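Local coordinates for protein putative acetamidase/formamidase (Yersinia enterocolitica subsp. palearctica serotype O:3, PDB 5UBU) that probably hydrolyses carbon-nitrogen bonds, other than peptide bonds, in linear amides such as acetamide or formamide, at residues 34-39 with 59-64; 107-112 with 199-204; 192-197 with 318-323; 264-269 with 281-286. All blocks are in the same frame, centred on the assembly; numbering follows the deposited sequence.

Contact 1. Residues 34-39 with 59-64; sequences KEFHYT and DTRDAF
F36 and R61 meet with both side chains leaving the backbone alike: in each, CG stands opposite the carbonyl carbon and beside the backbone N, with chi1 of -70° in F36 and -74° in R61. From there R61 runs fully extended as far as NE, passing across one face of the phenylalanine ring, so that the two side chains cross at roughly a right angle. The methylene CD forms a CH-pi contact, 3.6 Å from the F36 ring centroid and nearly along the ring normal. Beyond it the flat guanidinium lies over the CD1-CE1 side of the same face, its plane only 19° from that of the ring; R61 NE comes to 3.2 Å from F36 CE1, and R61 NH2 to 3.4 Å from F36 CD1. The carbonyl O of D59 approaches the ring edge instead, 4.3 Å from F36 CZ. P86 and N88 also touch the F36 side chain.

The charged end of R61 has its partners outside these two loops. NE forms a salt bridge with E30 and NH2 one with E65, whose other carboxylate oxygen is hydrogen-bonded to the hydroxyl of Y38. An arginine suits this place because its aliphatic part can lie on an aromatic ring while its planar head remains able to form salt bridges. A phenylalanine suits the opposite side by offering a broad apolar face without competing for those bonds. Salt bridges from two carboxylates and a ring lying over one face would together restrict rotation of the head, and probably favour its charged form.

Contact 2. Residues 107-112 with 199-204; sequences ESMLPR and IGPGSI
P201 packs its ring against residues 107-109, in the last part of strand 101-111, and the nearest side-chain partner is M109, a selenomethionine. SE of M109 lies 4.0 Å from CD of P201, the two side chains crossing at about a right angle. With CG beside the backbone N and chi2 extended (-177°), the chain of M109 carries SE to the proline ring. The other ring carbons rest on backbone: CB of P201 is 3.8 Å from the carbonyl O of E107, and CG of P201 is 4.1 Å from CA of S108. Proline and a long, flexible methionine side chain (here selenomethionine) suit such a contact, which is made by van der Waals touch with no hydrogen bond across it.

One shell out, S203 fixes the loop. Its OG donates to the carbonyl O of G200 over 2.6 Å, arriving in the carbonyl plane on a lone pair, while its backbone N makes a weak bond to the same oxygen. On the other segment, the E107 carboxylate forms a salt bridge with R55. G200 to S203 is a type II beta turn, with P201 and the positive-phi G202 at its corners, leading into strand 203-208; beside it E107 and S108, both facing T242, make a classic beta bulge where 101-111 pairs with 239-248.

Contact 3. Residues 192-197 with 318-323; sequences GNMDVP and KYTVGA. With NA (sodium ion), chain H.
T320, on strand 319-326 of the large mixed sheet, faces segment 192-197, where N193 is the centre of an inverse gamma turn. CB of T320 lies 3.4 Å from the carbonyl O of M194. At the next bond the side chain forks. With chi1 at -57°, OG1 lies beside the backbone N; its hydrogen-bond partner is S269 OG on the neighbouring strand, and OG1 of T320 also comes to 3.6 Å from O of M194, a contact without a bond. CG2 stands opposite the backbone N and meets carbon: V196 CG2 at 3.7 Å and CB of the selenomethionine M194 at 3.9 Å. Threonine serves here because one branch satisfies a polar neighbour while the other packs, and beta-branched V196 presents a methyl to match. The carbonyl O of M194 is itself bonded by N313.

The residues flanking M194 turn toward metal. N193 and D195 bind a sodium ion together with D220, their amide and carboxylate oxygens being hard ligands that suit it. A hydrogen bond from N193 ND2 to the carbonyl O of L185 helps hold OD1 turned to the ion. Sodium is met by OD1 of N193 at 2.2 Å and a water at 2.9 Å, and by both carboxylate oxygens of D195, OD1 at 2.3 Å and OD2 at 2.7 Å.

Contact 4. Residues 264-269 with 281-286; sequences IMSIGS and YRDLIY
This is buried strand-on-helix packing, strengthened by one hydrogen bond: in a beta-alpha unit, strand 263-270 runs almost directly into helix 273-291, which doubles back to lie on the sheet. Segments 264-269 and 281-286 come within 7.2 Å axis to axis, their directions 140° apart. Alternation along the strand decides which residues take part. I264 and S266 point at the helix, whereas M265 and I267 point to the other side of the sheet, where I267 meets M194.

L284 fits the apolar share of the interface: its CD1 touches CD1 of I264 at 4.0 Å, while A323 of the adjoining strand and L303 of helix 296-306 pack on the same leucine. Serine is small enough to let the helix approach closely, and OG of S266 lies 3.7 Å from CB of L284. D283 has its CG opposite the backbone N (chi1 -174°), which turns the carboxylate to S266. There OD2 also forms a salt bridge with R257, so OD2 is met by both S266 and R257, and the buried carboxylate probably stays ionised. The OG of S266 donates to OD2 of D283 over 2.8 Å, approaching on the anti side and 23° out of the carboxylate plane.

Contacts 2, 3 and 4 reach the same mixed sheet, and contact 4 is nested within the loop that contact 3 closes; their centres are 12 Å apart. These two join through A323 N and S266 O, 2.9 Å apart and probably hydrogen-bonded, and through T320 CG2 and I267 CG2 at 3.4 Å. I199 of contact 2 bridges to both, its CD1 lying 3.5 Å from CE of M194 and 3.9 Å from CD1 of I267. Contact 1 joins contact 2 through T60 O and R112 NH2, 2.7 Å apart. Contact 3 alone binds metal itself; side chains of contacts 1 and 2 come to about 11 Å (R61) and 10 Å (M109) from a sodium ion. Contacts 1 and 4 lie on opposite sides of the chain's centre.

Contact 1. Residues 34-39 with 59-64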
loop_
_atom_site.group_PDB
_atom_site.type_symbol
_atom_site.label_atom_id
_atom_site.label_comp_id
_atom_site.label_asym_id
_atom_site.label_seq_id
_atom_site.Cartn_x
_atom_site.Cartn_y
_atom_site.Cartn_z
ATOM N N LYS B 34 9.868 -33.452 -20.017
ATOM C CA LYS B 34 8.916 -33.467 -21.159
ATOM C C LYS B 34 8.308 -32.093 -21.450
ATOM O O LYS B 34 8.557 -31.542 -22.526
ATOM C CB LYS B 34 7.830 -34.544 -21.016
ATOM C CG LYS B 34 8.412 -35.949 -20.978
ATOM C CD LYS B 34 7.391 -37.074 -21.032
ATOM C CE LYS B 34 8.131 -38.409 -20.951
ATOM N NZ LYS B 34 7.246 -39.612 -20.989
ATOM N N GLU B 35 7.521 -31.564 -20.510
ATOM C CA GLU B 35 6.949 -30.238 -20.676
ATOM C C GLU B 35 7.112 -29.455 -19.369
ATOM O O GLU B 35 6.805 -29.941 -18.275
ATOM C CB GLU B 35 5.482 -30.239 -21.172
ATOM C CG GLU B 35 4.376 -30.653 -20.208
ATOM C CD GLU B 35 2.979 -30.281 -20.750
ATOM O OE1 GLU B 35 2.836 -29.170 -21.334
ATOM O OE2 GLU B 35 2.016 -31.074 -20.563
ATOM N N PHE B 36 7.649 -28.244 -19.486
ATOM C CA PHE B 36 7.844 -27.369 -18.346
ATOM C C PHE B 36 6.515 -26.694 -18.053
ATOM O O PHE B 36 5.725 -26.470 -18.972
ATOM C CB PHE B 36 8.940 -26.362 -18.652
ATOM C CG PHE B 36 10.308 -26.971 -18.725
ATOM C CD1 PHE B 36 10.688 -27.718 -19.830
ATOM C CD2 PHE B 36 11.216 -26.801 -17.686
ATOM C CE1 PHE B 36 11.940 -28.300 -19.890
ATOM C CE2 PHE B 36 12.475 -27.369 -17.748
ATOM C CZ PHE B 36 12.836 -28.121 -18.850
ATOM N N HIS B 37 6.259 -26.368 -16.784
ATOM C CA HIS B 37 4.973 -25.759 -16.405
ATOM C C HIS B 37 5.036 -24.305 -16.010
ATOM O O HIS B 37 6.023 -23.844 -15.430
ATOM C CB HIS B 37 4.308 -26.543 -15.265
ATOM C CG HIS B 37 4.166 -28.006 -15.543
ATOM N ND1 HIS B 37 4.983 -28.950 -14.956
ATOM C CD2 HIS B 37 3.334 -28.688 -16.372
ATOM C CE1 HIS B 37 4.643 -30.150 -15.390
ATOM N NE2 HIS B 37 3.648 -30.018 -16.251
ATOM N N TYR B 38 3.943 -23.609 -16.322
ATOM C CA TYR B 38 3.760 -22.192 -16.007
ATOM C C TYR B 38 2.715 -21.976 -14.899
ATOM O O TYR B 38 2.332 -20.834 -14.615
ATOM C CB TYR B 38 3.433 -21.397 -17.279
ATOM C CG TYR B 38 4.632 -21.291 -18.191
ATOM C CD1 TYR B 38 5.544 -20.243 -18.039
ATOM C CD2 TYR B 38 4.876 -22.239 -19.185
ATOM C CE1 TYR B 38 6.656 -20.133 -18.860
ATOM C CE2 TYR B 38 5.985 -22.130 -20.012
ATOM C CZ TYR B 38 6.874 -21.074 -19.840
ATOM O OH TYR B 38 7.983 -20.949 -20.641
ATOM N N THR B 39 2.255 -23.075 -14.295
ATOM C CA THR B 39 1.320 -23.027 -13.170
ATOM C C THR B 39 1.751 -24.132 -12.197
ATOM O O THR B 39 2.150 -25.218 -12.613
ATOM C CB THR B 39 -0.168 -23.129 -13.589
ATOM O OG1 THR B 39 -1.001 -22.813 -12.466
ATOM C CG2 THR B 39 -0.518 -24.511 -14.130
ATOM N N ASP B 59 18.224 -29.838 -14.743
ATOM C CA ASP B 59 18.651 -29.065 -15.906
ATOM C C ASP B 59 17.561 -28.013 -16.144
ATOM O O ASP B 59 16.647 -28.220 -16.939
ATOM C CB ASP B 59 18.811 -29.954 -17.147
ATOM C CG ASP B 59 19.985 -30.935 -17.038
ATOM O OD1 ASP B 59 20.849 -30.763 -16.149
ATOM O OD2 ASP B 59 20.058 -31.867 -17.874
ATOM N N THR B 60 17.656 -26.888 -15.442
ATOM C CA THR B 60 16.652 -25.823 -15.555
ATOM C C THR B 60 16.768 -24.996 -16.831
ATOM O O THR B 60 17.822 -24.933 -17.447
ATOM C CB THR B 60 16.740 -24.819 -14.379
ATOM O OG1 THR B 60 17.967 -24.084 -14.448
ATOM C CG2 THR B 60 16.640 -25.523 -13.041
ATOM N N ARG B 61 15.660 -24.371 -17.206
ATOM C CA ARG B 61 15.591 -23.481 -18.353
ATOM C C ARG B 61 15.471 -22.055 -17.821
ATOM O O ARG B 61 14.988 -21.844 -16.709
ATOM C CB ARG B 61 14.403 -23.827 -19.251
ATOM C CG ARG B 61 14.618 -25.087 -20.053
ATOM C CD ARG B 61 13.446 -25.353 -20.996
ATOM N NE ARG B 61 13.725 -26.497 -21.871
ATOM C CZ ARG B 61 12.868 -27.018 -22.750
ATOM N NH1 ARG B 61 13.230 -28.060 -23.486
ATOM N NH2 ARG B 61 11.645 -26.517 -22.890
ATOM N N ASP B 62 15.906 -21.075 -18.618
ATOM C CA ASP B 62 15.848 -19.687 -18.179
ATOM C C ASP B 62 14.395 -19.209 -18.088
ATOM O O ASP B 62 13.481 -19.886 -18.548
ATOM C CB ASP B 62 16.732 -18.764 -19.056
ATOM C CG ASP B 62 16.171 -18.519 -20.474
ATOM O OD1 ASP B 62 14.964 -18.729 -20.716
ATOM O OD2 ASP B 62 16.942 -18.049 -21.358
ATOM N N ALA B 63 14.200 -18.036 -17.504
ATOM C CA ALA B 63 12.868 -17.457 -17.333
ATOM C C ALA B 63 12.063 -17.252 -18.623
ATOM O O ALA B 63 10.831 -17.186 -18.572
ATOM C CB ALA B 63 12.981 -16.137 -16.601
ATOM N N PHE B 64 12.746 -17.163 -19.759
ATOM C CA PHE B 64 12.088 -16.939 -21.053
ATOM C C PHE B 64 11.972 -18.219 -21.885
ATOM O O PHE B 64 11.498 -18.186 -23.020
ATOM C CB PHE B 64 12.873 -15.873 -21.839
ATOM C CG PHE B 64 13.308 -14.702 -20.993
ATOM C CD1 PHE B 64 12.359 -13.817 -20.478
ATOM C CD2 PHE B 64 14.656 -14.492 -20.694
ATOM C CE1 PHE B 64 12.751 -12.743 -19.687
ATOM C CE2 PHE B 64 15.039 -13.423 -19.906
ATOM C CZ PHE B 64 14.089 -12.549 -19.397
#

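Contact 2. Residues 107-112 with 199-204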
loop_
_atom_site.group_PDB
_atom_site.type_symbol
_atom_site.label_atom_id
_atom_site.label_comp_id
_atom_site.label_asym_id
_atom_site.label_seq_id
_atom_site.Cartn_x
_atom_site.Cartn_y
_atom_site.Cartn_z
ATOM N N GLU B 107 22.939 -27.653 -3.239
ATOM C CA GLU B 107 24.363 -27.944 -3.116
ATOM C C GLU B 107 25.199 -27.070 -4.013
ATOM O O GLU B 107 26.215 -26.516 -3.580
ATOM C CB GLU B 107 24.677 -29.395 -3.493
ATOM C CG GLU B 107 24.065 -30.463 -2.609
ATOM C CD GLU B 107 24.523 -31.850 -2.998
ATOM O OE1 GLU B 107 23.990 -32.841 -2.443
ATOM O OE2 GLU B 107 25.406 -31.957 -3.877
ATOM N N SER B 108 24.774 -26.980 -5.273
ATOM C CA SER B 108 25.497 -26.233 -6.281
ATOM C C SER B 108 24.628 -25.813 -7.460
ATOM O O SER B 108 23.563 -26.388 -7.710
ATOM C CB SER B 108 26.642 -27.097 -6.800
ATOM O OG SER B 108 26.149 -28.321 -7.314
HETATM N N MSE B 109 25.114 -24.803 -8.182
HETATM C CA MSE B 109 24.432 -24.255 -9.348
HETATM C C MSE B 109 25.486 -23.833 -10.334
HETATM O O MSE B 109 26.315 -22.973 -10.033
HETATM C CB MSE B 109 23.585 -23.056 -8.937
HETATM C CG MSE B 109 22.374 -23.464 -8.112
HETATM SE SE MSE B 109 21.283 -21.878 -7.715
HETATM C CE MSE B 109 20.630 -21.500 -9.530
ATOM N N LEU B 110 25.482 -24.452 -11.509
ATOM C CA LEU B 110 26.456 -24.133 -12.557
ATOM C C LEU B 110 25.712 -23.734 -13.826
ATOM O O LEU B 110 24.569 -24.151 -14.023
ATOM C CB LEU B 110 27.339 -25.349 -12.852
ATOM C CG LEU B 110 28.124 -25.945 -11.676
ATOM C CD1 LEU B 110 28.828 -27.222 -12.090
ATOM C CD2 LEU B 110 29.096 -24.918 -11.100
ATOM N N PRO B 111 26.337 -22.904 -14.680
ATOM C CA PRO B 111 25.665 -22.536 -15.930
ATOM C C PRO B 111 25.648 -23.734 -16.866
ATOM O O PRO B 111 26.609 -24.500 -16.900
ATOM C CB PRO B 111 26.514 -21.384 -16.482
ATOM C CG PRO B 111 27.826 -21.483 -15.790
ATOM C CD PRO B 111 27.596 -22.163 -14.475
ATOM N N ARG B 112 24.552 -23.889 -17.600
ATOM C CA ARG B 112 24.366 -25.014 -18.507
ATOM C C ARG B 112 24.512 -24.583 -19.958
ATOM O O ARG B 112 24.087 -23.491 -20.330
ATOM C CB ARG B 112 22.982 -25.620 -18.245
ATOM C CG ARG B 112 22.730 -26.970 -18.899
ATOM C CD ARG B 112 21.479 -27.615 -18.329
ATOM N NE ARG B 112 20.272 -26.836 -18.592
ATOM C CZ ARG B 112 19.492 -26.954 -19.674
ATOM N NH1 ARG B 112 19.752 -27.846 -20.625
ATOM N NH2 ARG B 112 18.412 -26.179 -19.791
ATOM N N ILE B 199 18.494 -17.773 -1.417
ATOM C CA ILE B 199 18.116 -19.148 -1.746
ATOM C C ILE B 199 19.032 -19.711 -2.841
ATOM O O ILE B 199 18.617 -19.950 -3.974
ATOM C CB ILE B 199 16.616 -19.216 -2.125
ATOM C CG1 ILE B 199 15.793 -18.750 -0.922
ATOM C CG2 ILE B 199 16.198 -20.634 -2.520
ATOM C CD1 ILE B 199 14.313 -18.651 -1.188
ATOM N N GLY B 200 20.293 -19.915 -2.468
ATOM C CA GLY B 200 21.305 -20.453 -3.378
ATOM C C GLY B 200 22.130 -21.532 -2.692
ATOM O O GLY B 200 21.750 -22.032 -1.628
ATOM N N PRO B 201 23.269 -21.908 -3.305
ATOM C CA PRO B 201 24.149 -22.917 -2.719
ATOM C C PRO B 201 24.452 -22.600 -1.268
ATOM O O PRO B 201 24.768 -21.463 -0.946
ATOM C CB PRO B 201 25.404 -22.824 -3.573
ATOM C CG PRO B 201 24.903 -22.372 -4.903
ATOM C CD PRO B 201 23.735 -21.473 -4.636
ATOM N N GLY B 202 24.316 -23.600 -0.405
ATOM C CA GLY B 202 24.553 -23.433 1.026
ATOM C C GLY B 202 23.323 -23.033 1.820
ATOM O O GLY B 202 23.442 -22.701 2.998
ATOM N N SER B 203 22.143 -23.071 1.188
ATOM C CA SER B 203 20.899 -22.719 1.865
ATOM C C SER B 203 19.952 -23.912 1.866
ATOM O O SER B 203 19.993 -24.744 0.968
ATOM C CB SER B 203 20.206 -21.547 1.167
ATOM O OG SER B 203 19.640 -21.927 -0.090
ATOM N N ILE B 204 19.095 -23.965 2.882
ATOM C CA ILE B 204 18.089 -25.008 3.028
ATOM C C ILE B 204 16.770 -24.273 3.113
ATOM O O ILE B 204 16.586 -23.473 4.018
ATOM C CB ILE B 204 18.270 -25.835 4.320
ATOM C CG1 ILE B 204 19.683 -26.420 4.408
ATOM C CG2 ILE B 204 17.231 -26.954 4.379
ATOM C CD1 ILE B 204 19.979 -27.137 5.721
#

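Contact 3. Residues 192-197 with 318-323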
loop_
_atom_site.group_PDB
_atom_site.type_symbol
_atom_site.label_atom_id
_atom_site.label_comp_id
_atom_site.label_asym_id
_atom_site.label_seq_id
_atom_site.Cartn_x
_atom_site.Cartn_y
_atom_site.Cartn_z
ATOM N N GLY B 192 7.143 -20.329 -4.436
ATOM C CA GLY B 192 6.895 -19.683 -5.722
ATOM C C GLY B 192 8.011 -18.765 -6.180
ATOM O O GLY B 192 9.169 -18.950 -5.800
ATOM N N ASN B 193 7.644 -17.772 -6.993
ATOM C CA ASN B 193 8.583 -16.803 -7.559
ATOM C C ASN B 193 8.953 -15.749 -6.509
ATOM O O ASN B 193 8.557 -14.582 -6.594
ATOM C CB ASN B 193 7.954 -16.152 -8.801
ATOM C CG ASN B 193 8.937 -15.325 -9.601
ATOM O OD1 ASN B 193 10.141 -15.554 -9.549
ATOM N ND2 ASN B 193 8.422 -14.384 -10.380
HETATM N N MSE B 194 9.733 -16.181 -5.525
HETATM C CA MSE B 194 10.152 -15.320 -4.422
HETATM C C MSE B 194 11.286 -14.393 -4.767
HETATM O O MSE B 194 11.360 -13.287 -4.243
HETATM C CB MSE B 194 10.603 -16.199 -3.258
HETATM C CG MSE B 194 9.463 -17.062 -2.726
HETATM SE SE MSE B 194 10.134 -18.320 -1.376
HETATM C CE MSE B 194 11.192 -19.519 -2.523
ATOM N N ASP B 195 12.184 -14.841 -5.636
ATOM C CA ASP B 195 13.345 -14.050 -6.037
ATOM C C ASP B 195 14.096 -13.493 -4.813
ATOM O O ASP B 195 14.313 -12.295 -4.694
ATOM C CB ASP B 195 12.934 -12.922 -6.991
ATOM C CG ASP B 195 12.361 -13.426 -8.315
ATOM O OD1 ASP B 195 12.660 -14.566 -8.739
ATOM O OD2 ASP B 195 11.621 -12.649 -8.957
ATOM N N VAL B 196 14.456 -14.387 -3.897
ATOM C CA VAL B 196 15.209 -14.036 -2.697
ATOM C C VAL B 196 16.642 -14.509 -2.959
ATOM O O VAL B 196 16.879 -15.718 -3.032
ATOM C CB VAL B 196 14.626 -14.716 -1.436
ATOM C CG1 VAL B 196 15.533 -14.499 -0.228
ATOM C CG2 VAL B 196 13.230 -14.189 -1.150
ATOM N N PRO B 197 17.599 -13.569 -3.099
ATOM C CA PRO B 197 19.013 -13.888 -3.396
ATOM C C PRO B 197 19.676 -14.927 -2.504
ATOM O O PRO B 197 20.618 -15.590 -2.939
ATOM C CB PRO B 197 19.728 -12.551 -3.204
ATOM C CG PRO B 197 18.685 -11.528 -3.447
ATOM C CD PRO B 197 17.385 -12.114 -2.984
ATOM N N LYS B 318 3.148 -10.440 -6.361
ATOM C CA LYS B 318 3.264 -10.266 -4.928
ATOM C C LYS B 318 4.735 -10.057 -4.625
ATOM O O LYS B 318 5.604 -10.751 -5.179
ATOM C CB LYS B 318 2.748 -11.469 -4.154
ATOM C CG LYS B 318 1.251 -11.621 -4.196
ATOM C CD LYS B 318 0.784 -12.748 -3.313
ATOM C CE LYS B 318 -0.732 -12.791 -3.306
ATOM N NZ LYS B 318 -1.265 -13.858 -2.417
ATOM N N TYR B 319 5.020 -9.099 -3.754
ATOM C CA TYR B 319 6.390 -8.817 -3.378
ATOM C C TYR B 319 6.800 -9.817 -2.316
ATOM O O TYR B 319 5.955 -10.373 -1.640
ATOM C CB TYR B 319 6.540 -7.389 -2.864
ATOM C CG TYR B 319 5.898 -6.341 -3.749
ATOM C CD1 TYR B 319 6.090 -6.352 -5.129
ATOM C CD2 TYR B 319 5.165 -5.298 -3.201
ATOM C CE1 TYR B 319 5.530 -5.389 -5.936
ATOM C CE2 TYR B 319 4.598 -4.330 -4.008
ATOM C CZ TYR B 319 4.788 -4.378 -5.373
ATOM O OH TYR B 319 4.234 -3.416 -6.174
ATOM N N THR B 320 8.097 -10.041 -2.172
ATOM C CA THR B 320 8.611 -10.997 -1.207
ATOM C C THR B 320 9.696 -10.378 -0.335
ATOM O O THR B 320 10.601 -9.725 -0.832
ATOM C CB THR B 320 9.155 -12.239 -1.924
ATOM O OG1 THR B 320 8.116 -12.818 -2.725
ATOM C CG2 THR B 320 9.661 -13.272 -0.921
ATOM N N VAL B 321 9.584 -10.620 0.969
ATOM C CA VAL B 321 10.487 -10.083 1.977
ATOM C C VAL B 321 10.894 -11.181 2.952
ATOM O O VAL B 321 10.062 -11.993 3.351
ATOM C CB VAL B 321 9.771 -8.978 2.784
ATOM C CG1 VAL B 321 10.667 -8.447 3.902
ATOM C CG2 VAL B 321 9.317 -7.845 1.866
ATOM N N GLY B 322 12.162 -11.186 3.347
ATOM C CA GLY B 322 12.677 -12.163 4.300
ATOM C C GLY B 322 13.079 -11.480 5.599
ATOM O O GLY B 322 13.815 -10.502 5.568
ATOM N N ALA B 323 12.581 -11.971 6.733
ATOM C CA ALA B 323 12.930 -11.429 8.053
ATOM C C ALA B 323 13.920 -12.402 8.684
ATOM O O ALA B 323 13.596 -13.560 8.894
ATOM C CB ALA B 323 11.693 -11.282 8.920
HETATM NA NA NA H . 11.749 -14.628 -10.806
HETATM O O HOH W 1 10.732 -12.065 -11.742
#

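Contact 4. Residues 264-269 with 281-286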
loop_
_atom_site.group_PDB
_atom_site.type_symbol
_atom_site.label_atom_id
_atom_site.label_comp_id
_atom_site.label_asym_id
_atom_site.label_seq_id
_atom_site.Cartn_x
_atom_site.Cartn_y
_atom_site.Cartn_z
ATOM N N ILE B 264 18.568 -17.737 10.158
ATOM C CA ILE B 264 17.293 -18.396 9.911
ATOM C C ILE B 264 16.454 -17.238 9.347
ATOM O O ILE B 264 16.715 -16.077 9.672
ATOM C CB ILE B 264 16.639 -19.033 11.164
ATOM C CG1 ILE B 264 16.192 -17.981 12.179
ATOM C CG2 ILE B 264 17.584 -20.041 11.794
ATOM C CD1 ILE B 264 15.428 -18.563 13.339
HETATM N N MSE B 265 15.462 -17.546 8.512
HETATM C CA MSE B 265 14.643 -16.509 7.905
HETATM C C MSE B 265 13.251 -16.953 7.599
HETATM O O MSE B 265 13.041 -18.083 7.188
HETATM C CB MSE B 265 15.353 -16.127 6.596
HETATM C CG MSE B 265 14.634 -15.065 5.740
HETATM SE SE MSE B 265 15.266 -15.097 3.855
HETATM C CE MSE B 265 16.932 -14.123 4.183
ATOM N N SER B 266 12.287 -16.064 7.823
ATOM C CA SER B 266 10.885 -16.320 7.499
ATOM C C SER B 266 10.609 -15.498 6.247
ATOM O O SER B 266 10.910 -14.300 6.209
ATOM C CB SER B 266 9.958 -15.910 8.630
ATOM O OG SER B 266 10.108 -16.760 9.749
ATOM N N ILE B 267 10.034 -16.135 5.233
ATOM C CA ILE B 267 9.769 -15.482 3.952
ATOM C C ILE B 267 8.288 -15.229 3.714
ATOM O O ILE B 267 7.530 -16.157 3.497
ATOM C CB ILE B 267 10.332 -16.340 2.802
ATOM C CG1 ILE B 267 11.832 -16.593 3.033
ATOM C CG2 ILE B 267 10.092 -15.662 1.455
ATOM C CD1 ILE B 267 12.470 -17.562 2.061
ATOM N N GLY B 268 7.896 -13.962 3.742
ATOM C CA GLY B 268 6.506 -13.573 3.519
ATOM C C GLY B 268 6.331 -12.941 2.155
ATOM O O GLY B 268 7.244 -12.283 1.659
ATOM N N SER B 269 5.160 -13.126 1.549
ATOM C CA SER B 269 4.884 -12.554 0.232
ATOM C C SER B 269 3.502 -11.939 0.174
ATOM O O SER B 269 2.528 -12.584 0.532
ATOM C CB SER B 269 5.022 -13.617 -0.861
ATOM O OG SER B 269 6.341 -14.104 -0.929
ATOM N N TYR B 281 8.148 -10.919 9.585
ATOM C CA TYR B 281 8.496 -10.699 10.981
ATOM C C TYR B 281 7.610 -11.453 11.954
ATOM O O TYR B 281 8.119 -12.026 12.910
ATOM C CB TYR B 281 8.564 -9.219 11.368
ATOM C CG TYR B 281 9.946 -8.612 11.266
ATOM C CD1 TYR B 281 10.986 -9.105 12.055
ATOM C CD2 TYR B 281 10.198 -7.501 10.474
ATOM C CE1 TYR B 281 12.255 -8.556 12.010
ATOM C CE2 TYR B 281 11.457 -6.923 10.443
ATOM C CZ TYR B 281 12.486 -7.463 11.217
ATOM O OH TYR B 281 13.747 -6.916 11.179
ATOM N N ARG B 282 6.303 -11.481 11.711
ATOM C CA ARG B 282 5.405 -12.180 12.636
ATOM C C ARG B 282 5.697 -13.687 12.634
ATOM O O ARG B 282 5.677 -14.337 13.687
ATOM C CB ARG B 282 3.944 -11.940 12.316
ATOM C CG ARG B 282 3.071 -12.353 13.493
ATOM C CD ARG B 282 1.603 -12.149 13.280
ATOM N NE ARG B 282 1.031 -13.114 12.349
ATOM C CZ ARG B 282 -0.264 -13.214 12.069
ATOM N NH1 ARG B 282 -0.670 -14.115 11.182
ATOM N NH2 ARG B 282 -1.150 -12.412 12.652
ATOM N N ASP B 283 5.965 -14.229 11.450
ATOM C CA ASP B 283 6.262 -15.655 11.329
ATOM C C ASP B 283 7.547 -15.973 12.077
ATOM O O ASP B 283 7.638 -17.011 12.730
ATOM C CB ASP B 283 6.434 -16.091 9.883
ATOM C CG ASP B 283 6.609 -17.594 9.756
ATOM O OD1 ASP B 283 5.635 -18.318 10.040
ATOM O OD2 ASP B 283 7.704 -18.054 9.355
ATOM N N LEU B 284 8.537 -15.084 11.962
ATOM C CA LEU B 284 9.811 -15.271 12.647
ATOM C C LEU B 284 9.579 -15.311 14.159
ATOM O O LEU B 284 10.092 -16.194 14.847
ATOM C CB LEU B 284 10.801 -14.161 12.274
ATOM C CG LEU B 284 12.205 -14.244 12.878
ATOM C CD1 LEU B 284 12.852 -15.579 12.560
ATOM C CD2 LEU B 284 13.056 -13.111 12.353
ATOM N N ILE B 285 8.777 -14.370 14.658
ATOM C CA ILE B 285 8.443 -14.304 16.087
ATOM C C ILE B 285 7.767 -15.598 16.540
ATOM O O ILE B 285 8.095 -16.124 17.599
ATOM C CB ILE B 285 7.562 -13.077 16.414
ATOM C CG1 ILE B 285 8.383 -11.799 16.223
ATOM C CG2 ILE B 285 7.072 -13.128 17.857
ATOM C CD1 ILE B 285 7.581 -10.521 16.317
ATOM N N TYR B 286 6.834 -16.115 15.744
ATOM C CA TYR B 286 6.171 -17.358 16.125
ATOM C C TYR B 286 7.147 -18.549 16.112
ATOM O O TYR B 286 7.014 -19.492 16.911
ATOM C CB TYR B 286 4.952 -17.672 15.260
ATOM C CG TYR B 286 3.782 -16.715 15.372
ATOM C CD1 TYR B 286 3.531 -15.983 16.542
ATOM C CD2 TYR B 286 2.818 -16.671 14.367
ATOM C CE1 TYR B 286 2.425 -15.143 16.635
ATOM C CE2 TYR B 286 1.702 -15.854 14.476
ATOM C CZ TYR B 286 1.508 -15.097 15.611
ATOM O OH TYR B 286 0.401 -14.283 15.707
#